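L-talarate/Galactarate Dehydratase (Salmonella typhimurium, PDB 2PP0) catalyses the magnesium-dependent dehydration of L-talarate and galactarate to 5-keto-4-deoxy-D-glucarate, and also epimerises L-talarate to galactarate. Local coordinates at residues L38-P43 with K55-V60; S45-L50 with G170-P175; Q163-S168 with G193-V198; P327-E332 with E348-L353. All coordinates share one frame; numbering follows the deposited sequence.

Contact 1 of 4, residues L38-P43 with K55-V60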
loop_
_atom_site.group_PDB
_atom_site.type_symbol
_atom_site.label_atom_id
_atom_site.label_comp_id
_atom_site.label_asym_id
_atom_site.label_seq_id
_atom_site.Cartn_x
_atom_site.Cartn_y
_atom_site.Cartn_z
ATOM N N LEU B 38 -14.630 8.771 27.779
ATOM C CA LEU B 38 -15.957 8.985 27.234
ATOM C C LEU B 38 -16.939 8.205 28.100
ATOM O O LEU B 38 -16.918 6.975 28.121
ATOM C CB LEU B 38 -15.988 8.466 25.796
ATOM C CG LEU B 38 -17.298 8.477 25.016
ATOM C CD1 LEU B 38 -17.661 9.907 24.677
ATOM C CD2 LEU B 38 -17.140 7.657 23.742
ATOM N N PRO B 39 -17.808 8.911 28.834
ATOM C CA PRO B 39 -18.783 8.240 29.699
ATOM C C PRO B 39 -20.024 7.701 28.992
ATOM O O PRO B 39 -20.536 8.306 28.048
ATOM C CB PRO B 39 -19.127 9.321 30.719
ATOM C CG PRO B 39 -19.061 10.575 29.890
ATOM C CD PRO B 39 -17.791 10.365 29.084
ATOM N N LEU B 40 -20.492 6.550 29.462
ATOM C CA LEU B 40 -21.685 5.907 28.931
ATOM C C LEU B 40 -22.673 5.794 30.095
ATOM O O LEU B 40 -22.558 4.890 30.929
ATOM C CB LEU B 40 -21.353 4.509 28.401
ATOM C CG LEU B 40 -20.392 4.371 27.217
ATOM C CD1 LEU B 40 -20.087 2.896 26.989
ATOM C CD2 LEU B 40 -21.004 4.992 25.968
ATOM N N ALA B 41 -23.633 6.714 30.153
ATOM C CA ALA B 41 -24.632 6.737 31.222
ATOM C C ALA B 41 -25.457 5.462 31.286
ATOM O O ALA B 41 -26.035 5.138 32.327
ATOM C CB ALA B 41 -25.551 7.938 31.057
ATOM N N THR B 42 -25.530 4.746 30.169
ATOM C CA THR B 42 -26.269 3.490 30.124
ATOM C C THR B 42 -25.261 2.355 29.960
ATOM O O THR B 42 -24.734 2.144 28.867
ATOM C CB THR B 42 -27.253 3.453 28.937
ATOM O OG1 THR B 42 -28.244 4.474 29.102
ATOM C CG2 THR B 42 -27.936 2.098 28.854
ATOM N N PRO B 43 -24.972 1.616 31.050
ATOM C CA PRO B 43 -24.020 0.500 31.014
ATOM C C PRO B 43 -24.283 -0.423 29.831
ATOM O O PRO B 43 -25.416 -0.844 29.597
ATOM C CB PRO B 43 -24.247 -0.192 32.351
ATOM C CG PRO B 43 -24.599 0.966 33.255
ATOM C CD PRO B 43 -25.566 1.750 32.393
ATOM N N LYS B 55 -17.549 -7.278 33.132
ATOM C CA LYS B 55 -18.521 -6.408 33.781
ATOM C C LYS B 55 -19.039 -5.454 32.714
ATOM O O LYS B 55 -18.353 -5.196 31.720
ATOM C CB LYS B 55 -17.850 -5.590 34.890
ATOM C CG LYS B 55 -17.412 -6.398 36.095
ATOM C CD LYS B 55 -18.619 -7.007 36.787
ATOM C CE LYS B 55 -18.234 -7.706 38.082
ATOM N NZ LYS B 55 -19.427 -8.334 38.723
ATOM N N PRO B 56 -20.253 -4.916 32.900
ATOM C CA PRO B 56 -20.795 -3.988 31.904
ATOM C C PRO B 56 -19.831 -2.832 31.638
ATOM O O PRO B 56 -19.085 -2.415 32.527
ATOM C CB PRO B 56 -22.102 -3.523 32.541
ATOM C CG PRO B 56 -22.542 -4.745 33.307
ATOM C CD PRO B 56 -21.242 -5.194 33.957
ATOM N N LEU B 57 -19.849 -2.335 30.405
ATOM C CA LEU B 57 -18.993 -1.226 29.988
ATOM C C LEU B 57 -19.651 0.082 30.420
ATOM O O LEU B 57 -20.850 0.265 30.219
ATOM C CB LEU B 57 -18.839 -1.248 28.464
ATOM C CG LEU B 57 -17.869 -0.250 27.836
ATOM C CD1 LEU B 57 -16.453 -0.558 28.312
ATOM C CD2 LEU B 57 -17.955 -0.346 26.316
ATOM N N THR B 58 -18.874 0.990 31.003
ATOM C CA THR B 58 -19.423 2.259 31.467
ATOM C C THR B 58 -18.687 3.491 30.950
ATOM O O THR B 58 -19.095 4.622 31.212
ATOM C CB THR B 58 -19.439 2.318 33.003
ATOM O OG1 THR B 58 -18.101 2.186 33.500
ATOM C CG2 THR B 58 -20.303 1.194 33.562
ATOM N N GLU B 59 -17.601 3.277 30.218
ATOM C CA GLU B 59 -16.838 4.389 29.665
ATOM C C GLU B 59 -15.853 3.857 28.637
ATOM O O GLU B 59 -15.602 2.652 28.572
ATOM C CB GLU B 59 -16.071 5.123 30.770
ATOM C CG GLU B 59 -14.961 4.295 31.411
ATOM C CD GLU B 59 -14.142 5.085 32.415
ATOM O OE1 GLU B 59 -14.421 6.290 32.602
ATOM O OE2 GLU B 59 -13.212 4.502 33.015
ATOM N N VAL B 60 -15.309 4.757 27.824
ATOM C CA VAL B 60 -14.337 4.372 26.811
ATOM C C VAL B 60 -13.116 5.269 26.927
ATOM O O VAL B 60 -13.235 6.500 26.917
ATOM C CB VAL B 60 -14.916 4.502 25.381
ATOM C CG1 VAL B 60 -13.866 4.079 24.349
ATOM C CG2 VAL B 60 -16.155 3.643 25.242
#
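Leu40 supplies the main bump of this antiparallel pairing: its CD1 methyl drops against the branch of Leu57, 3.9 Å from CD2 of Leu57, with CG2 of Val60 at the margin. With its CG turned beside the backbone N (chi1 -64°), Leu40 swings its isobutyl group across the neighbouring strand, while its CB rests over the carbonyl of Thr58. A forked leucine suits this place because its two methyls split, CD1 going onto Leu57 and CD2 toward Trp352. Leu38 and Val60 share the same face of the sheet and lie side by side, CB of Leu38 4.1 Å from CB of Val60. They form a hydrogen-bonded pair: Leu38 N gives a nearly straight bond of 2.8 Å to Val60 O, and Val60 N returns one to Leu38 O. Leu40 N then bonds to Thr58 O at 3.0 Å, the donor standing well above the carbonyl plane as the strands begin to part. Pro39 has no N-H to offer, which costs nothing at a non-hydrogen-bonded position; its partner there is Glu59. Beyond the corner at Ala41 and Thr42 the chain comes back, and CB of Pro43 rests against CB of Pro56, 4.0 Å away. The pairing joins strands 28-40 and 57-69, the two inner strands of a four-stranded antiparallel sheet. Trp352, Leu353 and Trp387 from loops pack against Leu38, and the N-terminal arm of the second subunit runs along the corner, where Thr42 bonds to Asn6 and Asp8 of that subunit.

Contact 2 of 4, residues S45-L50 with G170-P175; sequences SDAKVL and GFLHTP
The rings of Phe171 and His173 both turn an edge to Ser45, but at different atoms. Ser45 O and CB of Asp46 lie near the plane of the phenyl ring, CD1 of Phe171 being 3.8 Å from Ser45 O, and Ser45 N sits at the rim of the imidazole, 3.1 Å from CD2 of His173. The histidine is brought there by a chi1 of 60°, which places CG between its backbone N and carbonyl carbon. The small side chain of Ser45 leaves room for CB of His173 beside its OG. Leu172, in the type I turn 171-174, points toward the helix: its CD1 lies against the backbone at the helix start, 3.3 Å from Ala47 N, with CB of Ala47 and CD2 of Leu50 beside it. The backbone adds a weak bond from Leu172 N to Ser45 O. Asp46 caps helix 47-50, its OD1 accepting from Lys48 N on the anti side, while Lys48 NZ, also bonded to Gln54, grips both carboxylate oxygens on their syn sides, 2.7 Å from OD2 of Asp46. This holds the side chains of two substrate-binding residues together. The contact brings the short helix after strand 43-44 against the loop linking strand 161-166 to helix 176-188, with Val44 touching the side chains of Phe171 and His173, and Lys197 of strand 194-197 packed on Phe171 and Leu172.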
loop_
_atom_site.group_PDB
_atom_site.type_symbol
_atom_site.label_atom_id
_atom_site.label_comp_id
_atom_site.label_asym_id
_atom_site.label_seq_id
_atom_site.Cartn_x
_atom_site.Cartn_y
_atom_site.Cartn_z
ATOM N N SER B 45 -23.539 -3.992 27.774
ATOM C CA SER B 45 -23.090 -5.359 27.954
ATOM C C SER B 45 -23.516 -6.266 26.808
ATOM O O SER B 45 -24.675 -6.256 26.383
ATOM C CB SER B 45 -23.603 -5.913 29.293
ATOM O OG SER B 45 -25.016 -5.958 29.336
ATOM N N ASP B 46 -22.555 -7.024 26.287
ATOM C CA ASP B 46 -22.812 -7.979 25.216
ATOM C C ASP B 46 -22.752 -9.366 25.858
ATOM O O ASP B 46 -22.847 -9.487 27.082
ATOM C CB ASP B 46 -21.760 -7.859 24.098
ATOM C CG ASP B 46 -20.329 -7.820 24.627
ATOM O OD1 ASP B 46 -20.007 -8.539 25.594
ATOM O OD2 ASP B 46 -19.509 -7.070 24.058
ATOM N N ALA B 47 -22.584 -10.408 25.051
ATOM C CA ALA B 47 -22.526 -11.764 25.591
ATOM C C ALA B 47 -21.363 -11.988 26.564
ATOM O O ALA B 47 -21.428 -12.875 27.419
ATOM C CB ALA B 47 -22.453 -12.776 24.453
ATOM N N LYS B 48 -20.302 -11.200 26.434
ATOM C CA LYS B 48 -19.143 -11.342 27.316
ATOM C C LYS B 48 -19.520 -11.056 28.769
ATOM O O LYS B 48 -18.910 -11.593 29.698
ATOM C CB LYS B 48 -18.019 -10.398 26.875
ATOM C CG LYS B 48 -17.437 -10.734 25.506
ATOM C CD LYS B 48 -16.270 -9.823 25.143
ATOM C CE LYS B 48 -16.723 -8.456 24.634
ATOM N NZ LYS B 48 -17.410 -7.611 25.654
ATOM N N VAL B 49 -20.528 -10.209 28.954
ATOM C CA VAL B 49 -21.000 -9.853 30.285
ATOM C C VAL B 49 -22.023 -10.875 30.784
ATOM O O VAL B 49 -21.964 -11.302 31.936
ATOM C CB VAL B 49 -21.660 -8.454 30.294
ATOM C CG1 VAL B 49 -22.161 -8.121 31.699
ATOM C CG2 VAL B 49 -20.669 -7.405 29.815
ATOM N N LEU B 50 -22.951 -11.268 29.914
ATOM C CA LEU B 50 -23.983 -12.235 30.285
ATOM C C LEU B 50 -23.456 -13.635 30.585
ATOM O O LEU B 50 -24.156 -14.440 31.192
ATOM C CB LEU B 50 -25.063 -12.312 29.199
ATOM C CG LEU B 50 -26.182 -11.268 29.307
ATOM C CD1 LEU B 50 -25.609 -9.868 29.134
ATOM C CD2 LEU B 50 -27.251 -11.551 28.259
ATOM N N GLY B 170 -28.594 -2.748 19.466
ATOM C CA GLY B 170 -28.857 -4.177 19.490
ATOM C C GLY B 170 -28.134 -4.954 20.575
ATOM O O GLY B 170 -27.916 -6.157 20.426
ATOM N N PHE B 171 -27.770 -4.280 21.663
ATOM C CA PHE B 171 -27.056 -4.922 22.771
ATOM C C PHE B 171 -27.945 -5.765 23.689
ATOM O O PHE B 171 -29.166 -5.580 23.737
ATOM C CB PHE B 171 -26.301 -3.861 23.577
ATOM C CG PHE B 171 -24.968 -3.483 22.982
ATOM C CD1 PHE B 171 -23.819 -4.199 23.308
ATOM C CD2 PHE B 171 -24.858 -2.410 22.096
ATOM C CE1 PHE B 171 -22.574 -3.851 22.766
ATOM C CE2 PHE B 171 -23.620 -2.052 21.545
ATOM C CZ PHE B 171 -22.476 -2.774 21.882
ATOM N N LEU B 172 -27.312 -6.684 24.423
ATOM C CA LEU B 172 -28.008 -7.612 25.321
ATOM C C LEU B 172 -28.612 -7.082 26.624
ATOM O O LEU B 172 -29.364 -7.794 27.290
ATOM C CB LEU B 172 -27.091 -8.799 25.640
ATOM C CG LEU B 172 -26.995 -9.858 24.537
ATOM C CD1 LEU B 172 -25.849 -10.809 24.830
ATOM C CD2 LEU B 172 -28.322 -10.610 24.432
ATOM N N HIS B 173 -28.290 -5.852 27.001
ATOM C CA HIS B 173 -28.851 -5.281 28.223
ATOM C C HIS B 173 -30.143 -4.548 27.863
ATOM O O HIS B 173 -30.836 -4.010 28.729
ATOM C CB HIS B 173 -27.856 -4.304 28.848
ATOM C CG HIS B 173 -27.492 -3.162 27.950
ATOM N ND1 HIS B 173 -28.316 -2.073 27.759
ATOM C CD2 HIS B 173 -26.409 -2.959 27.162
ATOM C CE1 HIS B 173 -27.756 -1.248 26.891
ATOM N NE2 HIS B 173 -26.599 -1.763 26.513
ATOM N N THR B 174 -30.461 -4.544 26.572
ATOM C CA THR B 174 -31.646 -3.872 26.055
ATOM C C THR B 174 -32.825 -4.832 25.871
ATOM O O THR B 174 -32.732 -5.808 25.122
ATOM C CB THR B 174 -31.328 -3.205 24.693
ATOM O OG1 THR B 174 -30.210 -2.319 24.846
ATOM C CG2 THR B 174 -32.525 -2.418 24.181
ATOM N N PRO B 175 -33.953 -4.568 26.557
ATOM C CA PRO B 175 -35.127 -5.440 26.431
ATOM C C PRO B 175 -35.578 -5.500 24.974
ATOM O O PRO B 175 -35.356 -4.555 24.213
ATOM C CB PRO B 175 -36.161 -4.762 27.328
ATOM C CG PRO B 175 -35.314 -4.086 28.370
ATOM C CD PRO B 175 -34.198 -3.497 27.538
#

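Contact 3 of 4, residues Q163-S168 with G193-V198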
loop_
_atom_site.group_PDB
_atom_site.type_symbol
_atom_site.label_atom_id
_atom_site.label_comp_id
_atom_site.label_asym_id
_atom_site.label_seq_id
_atom_site.Cartn_x
_atom_site.Cartn_y
_atom_site.Cartn_z
ATOM N N GLN B 163 -21.902 1.382 2.845
ATOM C CA GLN B 163 -23.084 0.780 3.472
ATOM C C GLN B 163 -22.823 0.820 4.971
ATOM O O GLN B 163 -21.730 0.482 5.413
ATOM C CB GLN B 163 -23.239 -0.691 3.084
ATOM C CG GLN B 163 -23.412 -0.995 1.625
ATOM C CD GLN B 163 -23.459 -2.490 1.380
ATOM O OE1 GLN B 163 -22.509 -3.213 1.689
ATOM N NE2 GLN B 163 -24.566 -2.962 0.832
ATOM N N CYS B 164 -23.829 1.189 5.754
ATOM C CA CYS B 164 -23.658 1.289 7.196
ATOM C C CYS B 164 -24.756 0.563 7.979
ATOM O O CYS B 164 -25.934 0.634 7.622
ATOM C CB CYS B 164 -23.625 2.776 7.577
ATOM S SG CYS B 164 -23.143 3.157 9.272
ATOM N N TYR B 165 -24.360 -0.145 9.037
ATOM C CA TYR B 165 -25.308 -0.854 9.888
ATOM C C TYR B 165 -25.127 -0.345 11.321
ATOM O O TYR B 165 -24.057 0.153 11.678
ATOM C CB TYR B 165 -25.076 -2.375 9.810
ATOM C CG TYR B 165 -23.840 -2.886 10.528
ATOM C CD1 TYR B 165 -23.877 -3.204 11.889
ATOM C CD2 TYR B 165 -22.634 -3.052 9.848
ATOM C CE1 TYR B 165 -22.743 -3.677 12.556
ATOM C CE2 TYR B 165 -21.494 -3.521 10.501
ATOM C CZ TYR B 165 -21.557 -3.832 11.855
ATOM O OH TYR B 165 -20.435 -4.302 12.501
ATOM N N ASN B 166 -26.167 -0.441 12.141
ATOM C CA ASN B 166 -26.049 0.021 13.520
ATOM C C ASN B 166 -25.873 -1.132 14.504
ATOM O O ASN B 166 -26.458 -2.201 14.333
ATOM C CB ASN B 166 -27.267 0.850 13.934
ATOM C CG ASN B 166 -27.274 1.160 15.428
ATOM O OD1 ASN B 166 -27.655 0.323 16.245
ATOM N ND2 ASN B 166 -26.833 2.357 15.787
ATOM N N THR B 167 -25.062 -0.892 15.534
ATOM C CA THR B 167 -24.778 -1.883 16.574
ATOM C C THR B 167 -25.286 -1.409 17.935
ATOM O O THR B 167 -25.762 -2.210 18.744
ATOM C CB THR B 167 -23.257 -2.144 16.680
ATOM O OG1 THR B 167 -22.810 -2.829 15.505
ATOM C CG2 THR B 167 -22.930 -2.987 17.912
ATOM N N SER B 168 -25.177 -0.103 18.173
ATOM C CA SER B 168 -25.603 0.527 19.421
ATOM C C SER B 168 -26.967 0.093 19.948
ATOM O O SER B 168 -27.135 -0.114 21.153
ATOM C CB SER B 168 -25.613 2.050 19.261
ATOM O OG SER B 168 -24.304 2.557 19.099
ATOM N N GLY B 193 -28.449 -1.248 7.807
ATOM C CA GLY B 193 -28.423 -2.594 8.349
ATOM C C GLY B 193 -28.511 -2.604 9.861
ATOM O O GLY B 193 -28.268 -1.591 10.514
ATOM N N ILE B 194 -28.848 -3.760 10.421
ATOM C CA ILE B 194 -28.991 -3.909 11.867
ATOM C C ILE B 194 -28.258 -5.143 12.374
ATOM O O ILE B 194 -28.442 -6.231 11.841
ATOM C CB ILE B 194 -30.486 -4.065 12.263
ATOM C CG1 ILE B 194 -31.247 -2.767 11.984
ATOM C CG2 ILE B 194 -30.598 -4.473 13.737
ATOM C CD1 ILE B 194 -30.756 -1.573 12.800
ATOM N N LYS B 195 -27.435 -4.980 13.406
ATOM C CA LYS B 195 -26.735 -6.127 13.969
ATOM C C LYS B 195 -27.267 -6.367 15.371
ATOM O O LYS B 195 -27.398 -5.435 16.167
ATOM C CB LYS B 195 -25.219 -5.903 14.035
ATOM C CG LYS B 195 -24.478 -7.113 14.607
ATOM C CD LYS B 195 -22.972 -7.018 14.448
ATOM C CE LYS B 195 -22.369 -5.957 15.339
ATOM N NZ LYS B 195 -20.899 -5.897 15.120
ATOM N N LEU B 196 -27.584 -7.621 15.665
ATOM C CA LEU B 196 -28.105 -7.991 16.971
ATOM C C LEU B 196 -27.063 -8.787 17.747
ATOM O O LEU B 196 -26.416 -9.683 17.198
ATOM C CB LEU B 196 -29.374 -8.835 16.812
ATOM C CG LEU B 196 -30.026 -9.338 18.105
ATOM C CD1 LEU B 196 -30.505 -8.156 18.934
ATOM C CD2 LEU B 196 -31.186 -10.268 17.764
ATOM N N LYS B 197 -26.885 -8.444 19.016
ATOM C CA LYS B 197 -25.940 -9.162 19.854
ATOM C C LYS B 197 -26.599 -10.464 20.298
ATOM O O LYS B 197 -27.738 -10.456 20.766
ATOM C CB LYS B 197 -25.571 -8.326 21.083
ATOM C CG LYS B 197 -24.830 -7.041 20.762
ATOM C CD LYS B 197 -23.470 -7.327 20.132
ATOM C CE LYS B 197 -22.748 -6.038 19.742
ATOM N NZ LYS B 197 -21.400 -6.321 19.182
ATOM N N VAL B 198 -25.901 -11.580 20.114
ATOM C CA VAL B 198 -26.410 -12.885 20.537
ATOM C C VAL B 198 -25.305 -13.552 21.351
ATOM O O VAL B 198 -24.323 -12.900 21.707
ATOM C CB VAL B 198 -26.781 -13.792 19.333
ATOM C CG1 VAL B 198 -27.945 -13.186 18.556
ATOM C CG2 VAL B 198 -25.579 -13.990 18.426
HETATM O O HOH W 1 -28.605 -2.718 16.508
HETATM O O HOH W 2 -25.573 -5.118 18.376
#
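Tyr165 and Lys195 make the polar side-chain link of this contact: Lys195 NZ donates to Tyr165 OH at 3.1 Å. Lys195 leaves the strand with CG opposite the backbone N (chi1 -179°) and bends at chi3, which carries its CE past Tyr165 CE1 and alongside Thr167, where OG1 of Thr167 is 3.2 Å from CE of Lys195. The apolar contacts use the aliphatic parts of the same chains, CB of Lys195 against the ring and CG2 of Thr167 against CE of Lys197 at 3.6 Å. Between backbones, Asn166 N bonds to Gly193 O, and Lys195 N to Asn166 O at 3.1 Å, almost in line with the carbonyl. Glycine suits position 193 because a side chain would run into CB of Tyr165. Further along the strands diverge, their axes at 33°; one water lies within hydrogen-bonding distance of Asn166 O and Lys195 O, and another donates to Thr167 O and Lys195 O. Strand 194-197 is the first of the parallel barrel strands, and Lys195, which binds substrate, and Lys197, the proton acceptor, both reach the active site. The contact probably helps to place this Lys-X-Lys pair, a motif known in the enolase superfamily. Thr167 OG1 bonds to Glu348, and Lys197 pairs with Asp226. Salt bridges to the carboxylates of Glu252 and Glu348 probably keep Lys195 charged.

Contact 4 of 4, residues P327-E332 with E348-L353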
loop_
_atom_site.group_PDB
_atom_site.type_symbol
_atom_site.label_atom_id
_atom_site.label_comp_id
_atom_site.label_asym_id
_atom_site.label_seq_id
_atom_site.Cartn_x
_atom_site.Cartn_y
_atom_site.Cartn_z
ATOM N N PRO B 327 -14.767 -3.316 8.971
ATOM C CA PRO B 327 -13.999 -2.775 10.099
ATOM C C PRO B 327 -14.849 -2.627 11.358
ATOM O O PRO B 327 -16.064 -2.412 11.290
ATOM C CB PRO B 327 -13.518 -1.418 9.584
ATOM C CG PRO B 327 -13.505 -1.584 8.091
ATOM C CD PRO B 327 -14.765 -2.370 7.839
ATOM N N HIS B 328 -14.203 -2.730 12.510
ATOM C CA HIS B 328 -14.916 -2.615 13.772
ATOM C C HIS B 328 -14.792 -1.243 14.424
ATOM O O HIS B 328 -13.694 -0.692 14.528
ATOM C CB HIS B 328 -14.417 -3.690 14.742
ATOM C CG HIS B 328 -14.801 -3.444 16.166
ATOM N ND1 HIS B 328 -13.984 -2.773 17.051
ATOM C CD2 HIS B 328 -15.925 -3.752 16.853
ATOM C CE1 HIS B 328 -14.589 -2.679 18.222
ATOM N NE2 HIS B 328 -15.769 -3.264 18.128
ATOM N N PHE B 329 -15.930 -0.693 14.844
ATOM C CA PHE B 329 -15.950 0.589 15.548
ATOM C C PHE B 329 -15.294 1.716 14.749
ATOM O O PHE B 329 -15.251 1.677 13.518
ATOM C CB PHE B 329 -15.235 0.393 16.898
ATOM C CG PHE B 329 -15.505 1.468 17.924
ATOM C CD1 PHE B 329 -16.802 1.897 18.191
ATOM C CD2 PHE B 329 -14.460 1.991 18.682
ATOM C CE1 PHE B 329 -17.053 2.828 19.206
ATOM C CE2 PHE B 329 -14.698 2.917 19.696
ATOM C CZ PHE B 329 -15.998 3.336 19.960
ATOM N N ALA B 330 -14.809 2.722 15.472
ATOM C CA ALA B 330 -14.132 3.897 14.921
ATOM C C ALA B 330 -14.486 4.250 13.471
ATOM O O ALA B 330 -13.599 4.334 12.620
ATOM C CB ALA B 330 -12.621 3.718 15.058
ATOM N N MET B 331 -15.771 4.475 13.196
ATOM C CA MET B 331 -16.195 4.812 11.839
ATOM C C MET B 331 -15.536 6.096 11.338
ATOM O O MET B 331 -15.385 6.296 10.128
ATOM C CB MET B 331 -17.731 4.923 11.753
ATOM C CG MET B 331 -18.385 5.886 12.741
ATOM S SD MET B 331 -20.201 5.916 12.612
ATOM C CE MET B 331 -20.533 7.497 13.392
ATOM N N GLU B 332 -15.121 6.949 12.270
ATOM C CA GLU B 332 -14.472 8.211 11.923
ATOM C C GLU B 332 -13.182 7.947 11.152
ATOM O O GLU B 332 -12.738 8.773 10.350
ATOM C CB GLU B 332 -14.171 9.022 13.189
ATOM C CG GLU B 332 -15.411 9.528 13.953
ATOM C CD GLU B 332 -16.217 8.422 14.630
ATOM O OE1 GLU B 332 -15.684 7.307 14.831
ATOM O OE2 GLU B 332 -17.391 8.675 14.982
ATOM N N GLU B 348 -19.588 0.037 10.499
ATOM C CA GLU B 348 -20.322 -0.147 11.744
ATOM C C GLU B 348 -20.583 1.174 12.447
ATOM O O GLU B 348 -19.678 1.991 12.631
ATOM C CB GLU B 348 -19.535 -1.095 12.656
ATOM C CG GLU B 348 -20.075 -1.227 14.069
ATOM C CD GLU B 348 -19.361 -2.311 14.856
ATOM O OE1 GLU B 348 -18.110 -2.392 14.765
ATOM O OE2 GLU B 348 -20.054 -3.076 15.568
ATOM N N HIS B 349 -21.828 1.387 12.849
ATOM C CA HIS B 349 -22.184 2.634 13.508
ATOM C C HIS B 349 -22.442 2.583 15.010
ATOM O O HIS B 349 -23.122 1.687 15.517
ATOM C CB HIS B 349 -23.407 3.252 12.817
ATOM C CG HIS B 349 -24.008 4.401 13.567
ATOM N ND1 HIS B 349 -24.747 4.231 14.719
ATOM C CD2 HIS B 349 -23.969 5.735 13.340
ATOM C CE1 HIS B 349 -25.135 5.411 15.170
ATOM N NE2 HIS B 349 -24.676 6.340 14.351
ATOM N N PHE B 350 -21.875 3.576 15.691
ATOM C CA PHE B 350 -22.016 3.816 17.124
ATOM C C PHE B 350 -22.080 5.345 17.179
ATOM O O PHE B 350 -21.443 6.017 16.366
ATOM C CB PHE B 350 -20.777 3.384 17.919
ATOM C CG PHE B 350 -20.657 1.903 18.140
ATOM C CD1 PHE B 350 -20.147 1.071 17.148
ATOM C CD2 PHE B 350 -20.994 1.345 19.372
ATOM C CE1 PHE B 350 -19.969 -0.290 17.383
ATOM C CE2 PHE B 350 -20.819 -0.017 19.613
ATOM C CZ PHE B 350 -20.304 -0.833 18.617
ATOM N N GLU B 351 -22.827 5.899 18.125
ATOM C CA GLU B 351 -22.913 7.352 18.247
ATOM C C GLU B 351 -21.966 7.808 19.354
ATOM O O GLU B 351 -21.723 9.002 19.537
ATOM C CB GLU B 351 -24.344 7.777 18.599
ATOM C CG GLU B 351 -24.834 7.259 19.949
ATOM C CD GLU B 351 -25.546 5.918 19.855
ATOM O OE1 GLU B 351 -25.048 5.011 19.156
ATOM O OE2 GLU B 351 -26.608 5.770 20.495
ATOM N N TRP B 352 -21.426 6.836 20.077
ATOM C CA TRP B 352 -20.530 7.077 21.199
ATOM C C TRP B 352 -19.488 8.171 21.032
ATOM O O TRP B 352 -19.312 9.002 21.921
ATOM C CB TRP B 352 -19.814 5.776 21.569
ATOM C CG TRP B 352 -20.732 4.666 21.988
ATOM C CD1 TRP B 352 -22.098 4.703 22.059
ATOM C CD2 TRP B 352 -20.345 3.348 22.386
ATOM N NE1 TRP B 352 -22.585 3.485 22.475
ATOM C CE2 TRP B 352 -21.529 2.635 22.682
ATOM C CE3 TRP B 352 -19.112 2.698 22.521
ATOM C CZ2 TRP B 352 -21.516 1.305 23.105
ATOM C CZ3 TRP B 352 -19.097 1.375 22.941
ATOM C CH2 TRP B 352 -20.294 0.693 23.227
ATOM N N LEU B 353 -18.792 8.171 19.901
ATOM C CA LEU B 353 -17.742 9.154 19.665
ATOM C C LEU B 353 -18.202 10.490 19.083
ATOM O O LEU B 353 -17.411 11.428 19.004
ATOM C CB LEU B 353 -16.662 8.546 18.759
ATOM C CG LEU B 353 -16.111 7.185 19.210
ATOM C CD1 LEU B 353 -14.981 6.754 18.282
ATOM C CD2 LEU B 353 -15.609 7.272 20.651
HETATM O O HOH W 3 -16.848 0.305 11.151
HETATM O O HOH W 4 -19.266 7.117 17.218
#
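The chain turns sharply at Phe329 and Ala330, both with positive phi, and this presents Phe329 N to OE1 of Glu348 in a bond of 2.8 Å, on the anti side and 29° out of the carboxylate plane. The same oxygen lies 3.3 Å from CD2 of His328, its carboxylate turned 73° from the imidazole plane. Glu348 reaches this place as an extended chain. The phenyl ring of Phe329 makes a T-shaped pair with Phe350: its edge points at the face of Phe350, centroids 5.1 Å apart and planes at 89°. Trp352 and Leu353 close around the far end of the Phe329 ring, CZ of Phe329 being 3.9 Å from CG of Leu353. The long, flexible Met331 slides beside His349, its SD 3.8 Å from CD2 of His349. A water links the carbonyls of Pro327 and Phe329 to Glu348 N. His328, the proton donor and acceptor, is bonded through ND1 to Asp301. The contact joins the loop after strand 324-325 and the start of helix 331-339 to strand 346-349 and the loop after it, while Trp352 and Leu353 pack on strands 28-40 and 57-69 of the N-terminal sheet.

Contacts 3 and 4 flank the active site from neighbouring strands, their centres 11 Å apart; Ser168 OG of contact 3 lies 2.6 Å from Glu351 OE1 of contact 4, a probable hydrogen bond. Together they bring the proton acceptor Lys197 and the proton donor and acceptor His328 to one pocket, where glycerol, probably from the crystallisation liquor, hydrogen-bonds to Lys197 and His328. Contact 2 adds the substrate-binding residues Asp46, Ala47 and Lys48 at the start of helix 47-50; Asp46 also bonds to glycerol, and Gly170 O lies 2.9 Å from Lys197 N. Contact 1 lies next to contact 2, Pro43 O meeting CD2 of His173 at 3.4 Å, and reaches contact 4 where Leu57 CD2 is 4.0 Å from Trp352 CZ3.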